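Local structure of putative capsid protein of prophage (Escherichia coli CFT073, 3BQW) at residues A23-S28 with R127-I132. The protein is of unknown function but probably serves as a major capsid protein that builds the head shell of a prophage-encoded phage. Residues are numbered along the deposited sequence; the frame is centred on the assembly and turned at random.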
loop_
_atom_site.group_PDB
_atom_site.type_symbol
_atom_site.label_atom_id
_atom_site.label_comp_id
_atom_site.label_asym_id
_atom_site.label_seq_id
_atom_site.Cartn_x
_atom_site.Cartn_y
_atom_site.Cartn_z
ATOM N N ALA A 23 9.159 6.638 11.562
ATOM C CA ALA A 23 7.839 6.714 10.934
ATOM C C ALA A 23 7.722 5.770 9.752
ATOM O O ALA A 23 6.713 5.082 9.599
ATOM C CB ALA A 23 7.545 8.165 10.480
ATOM N N GLU A 24 8.782 5.716 8.947
ATOM C CA GLU A 24 8.826 4.858 7.758
ATOM C C GLU A 24 8.618 3.408 8.125
ATOM O O GLU A 24 8.190 2.625 7.293
ATOM C CB GLU A 24 10.171 4.974 7.006
ATOM C CG GLU A 24 10.391 6.297 6.292
ATOM C CD GLU A 24 10.959 7.384 7.179
ATOM O OE1 GLU A 24 11.022 7.220 8.429
ATOM O OE2 GLU A 24 11.331 8.430 6.613
ATOM N N PHE A 25 8.958 3.049 9.362
ATOM C CA PHE A 25 8.845 1.672 9.812
ATOM C C PHE A 25 7.519 1.426 10.530
ATOM O O PHE A 25 6.908 0.386 10.330
ATOM C CB PHE A 25 10.037 1.266 10.694
ATOM C CG PHE A 25 11.402 1.465 10.038
ATOM C CD1 PHE A 25 11.547 1.553 8.655
ATOM C CD2 PHE A 25 12.547 1.527 10.816
ATOM C CE1 PHE A 25 12.783 1.709 8.077
ATOM C CE2 PHE A 25 13.794 1.685 10.233
ATOM C CZ PHE A 25 13.911 1.769 8.867
ATOM N N LYS A 26 7.045 2.367 11.334
ATOM C CA LYS A 26 5.867 2.067 12.124
ATOM C C LYS A 26 4.523 2.330 11.382
ATOM O O LYS A 26 3.503 1.714 11.718
ATOM C CB LYS A 26 5.946 2.731 13.511
ATOM C CG LYS A 26 5.210 4.025 13.689
ATOM C CD LYS A 26 5.398 4.606 15.124
ATOM C CE LYS A 26 4.315 4.161 16.143
ATOM N NZ LYS A 26 4.404 4.941 17.465
ATOM N N PHE A 27 4.532 3.212 10.376
ATOM C CA PHE A 27 3.320 3.532 9.621
ATOM C C PHE A 27 3.398 3.036 8.189
ATOM O O PHE A 27 4.475 2.864 7.641
ATOM C CB PHE A 27 3.067 5.044 9.608
ATOM C CG PHE A 27 3.130 5.677 10.969
ATOM C CD1 PHE A 27 2.350 5.196 12.001
ATOM C CD2 PHE A 27 3.955 6.761 11.206
ATOM C CE1 PHE A 27 2.407 5.769 13.272
ATOM C CE2 PHE A 27 4.015 7.344 12.467
ATOM C CZ PHE A 27 3.234 6.840 13.501
ATOM N N SER A 28 2.223 2.825 7.610
ATOM C CA SER A 28 2.040 2.406 6.225
ATOM C C SER A 28 0.989 3.290 5.548
ATOM O O SER A 28 0.196 3.961 6.215
ATOM C CB SER A 28 1.550 0.954 6.163
ATOM O OG SER A 28 2.537 0.081 6.647
ATOM N N ARG A 127 14.518 4.209 2.602
ATOM C CA ARG A 127 14.057 4.388 1.225
ATOM C C ARG A 127 13.608 3.041 0.629
ATOM O O ARG A 127 12.629 2.975 -0.110
ATOM C CB ARG A 127 15.220 5.019 0.459
ATOM C CG ARG A 127 15.132 5.170 -1.027
ATOM C CD ARG A 127 16.427 5.896 -1.521
ATOM N NE ARG A 127 16.480 7.271 -0.996
ATOM C CZ ARG A 127 17.388 7.780 -0.153
ATOM N NH1 ARG A 127 18.432 7.078 0.305
ATOM N NH2 ARG A 127 17.259 9.046 0.228
ATOM N N GLN A 128 14.315 1.965 0.976
ATOM C CA GLN A 128 13.929 0.621 0.531
ATOM C C GLN A 128 12.603 0.141 1.140
ATOM O O GLN A 128 11.766 -0.417 0.458
ATOM C CB GLN A 128 15.058 -0.376 0.789
ATOM C CG GLN A 128 16.191 -0.188 -0.183
ATOM C CD GLN A 128 17.468 -0.842 0.275
ATOM O OE1 GLN A 128 17.483 -1.623 1.230
ATOM N NE2 GLN A 128 18.559 -0.514 -0.393
ATOM N N ILE A 129 12.397 0.388 2.427
ATOM C CA ILE A 129 11.103 0.087 3.051
ATOM C C ILE A 129 9.977 0.931 2.440
ATOM O O ILE A 129 8.888 0.435 2.214
ATOM C CB ILE A 129 11.156 0.281 4.576
ATOM C CG1 ILE A 129 12.154 -0.701 5.200
ATOM C CG2 ILE A 129 9.775 0.090 5.195
ATOM C CD1 ILE A 129 11.867 -2.140 4.949
ATOM N N ASN A 130 10.245 2.198 2.155
ATOM C CA ASN A 130 9.266 3.049 1.535
ATOM C C ASN A 130 8.843 2.456 0.203
ATOM O O ASN A 130 7.692 2.558 -0.160
ATOM C CB ASN A 130 9.805 4.472 1.256
ATOM C CG ASN A 130 9.925 5.351 2.504
ATOM O OD1 ASN A 130 10.560 6.405 2.434
ATOM N ND2 ASN A 130 9.338 4.944 3.626
ATOM N N ALA A 131 9.795 1.919 -0.555
ATOM C CA ALA A 131 9.511 1.373 -1.868
ATOM C C ALA A 131 8.706 0.071 -1.783
ATOM O O ALA A 131 7.858 -0.196 -2.641
ATOM C CB ALA A 131 10.791 1.144 -2.629
ATOM N N ILE A 132 9.019 -0.759 -0.786
ATOM C CA ILE A 132 8.294 -1.990 -0.554
ATOM C C ILE A 132 6.868 -1.655 -0.123
ATOM O O ILE A 132 5.936 -2.299 -0.583
ATOM C CB ILE A 132 9.009 -2.909 0.490
ATOM C CG1 ILE A 132 10.351 -3.431 -0.075
ATOM C CG2 ILE A 132 8.139 -4.119 0.880
ATOM C CD1 ILE A 132 11.445 -3.721 1.031
HETATM O O HOH W 1 7.475 3.703 4.795
#
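The backbone carbonyl oxygen Glu-24 O is gripped by two donors: a water donates to it at 2.8 Å, and Lys-133 NZ, one turn beyond Ile-129 on the long helix 113-146, hydrogen-bonds to it as well. Lys-133 NZ also bonds Phe-27 O, the carbonyl of the first residue to leave helical backbone angles (psi 156°), so one ammonium group collects carbonyls at the C-terminal end of helix 23-26. The same water lies 2.5 Å from Asn-130 ND2, implausibly short for an N-H donor, and this link is weak and doubtful. Direct contact between Glu-24 and Asn-130 runs through carbon: Asn-130 ND2 lies 3.2 Å from Glu-24 CG. Glu-24 bends at chi2 (85°), with CB and CG left facing that nitrogen; carboxylate and Asn-130 amide planes are nearly coplanar, 22° apart. Beside this pair, Ile-129 CG1 meets Phe-25 CE1 obliquely at 3.8 Å, the two side chains crossing at about a right angle, while Ile-129 CG2 comes to 3.7 Å from Glu-24 O. Tyr-16 meets the Phe-25 ring with planes nearly perpendicular, and Phe-313 and Thr-331 touch Ile-129. With only 169 Å² buried, the one-turn helix 23-26 is joined to the long helix by a small apolar touch and by Lys-133, which satisfies carbonyls where the short helix gives out, probably with some charge-dipole attraction to the individual C=O groups.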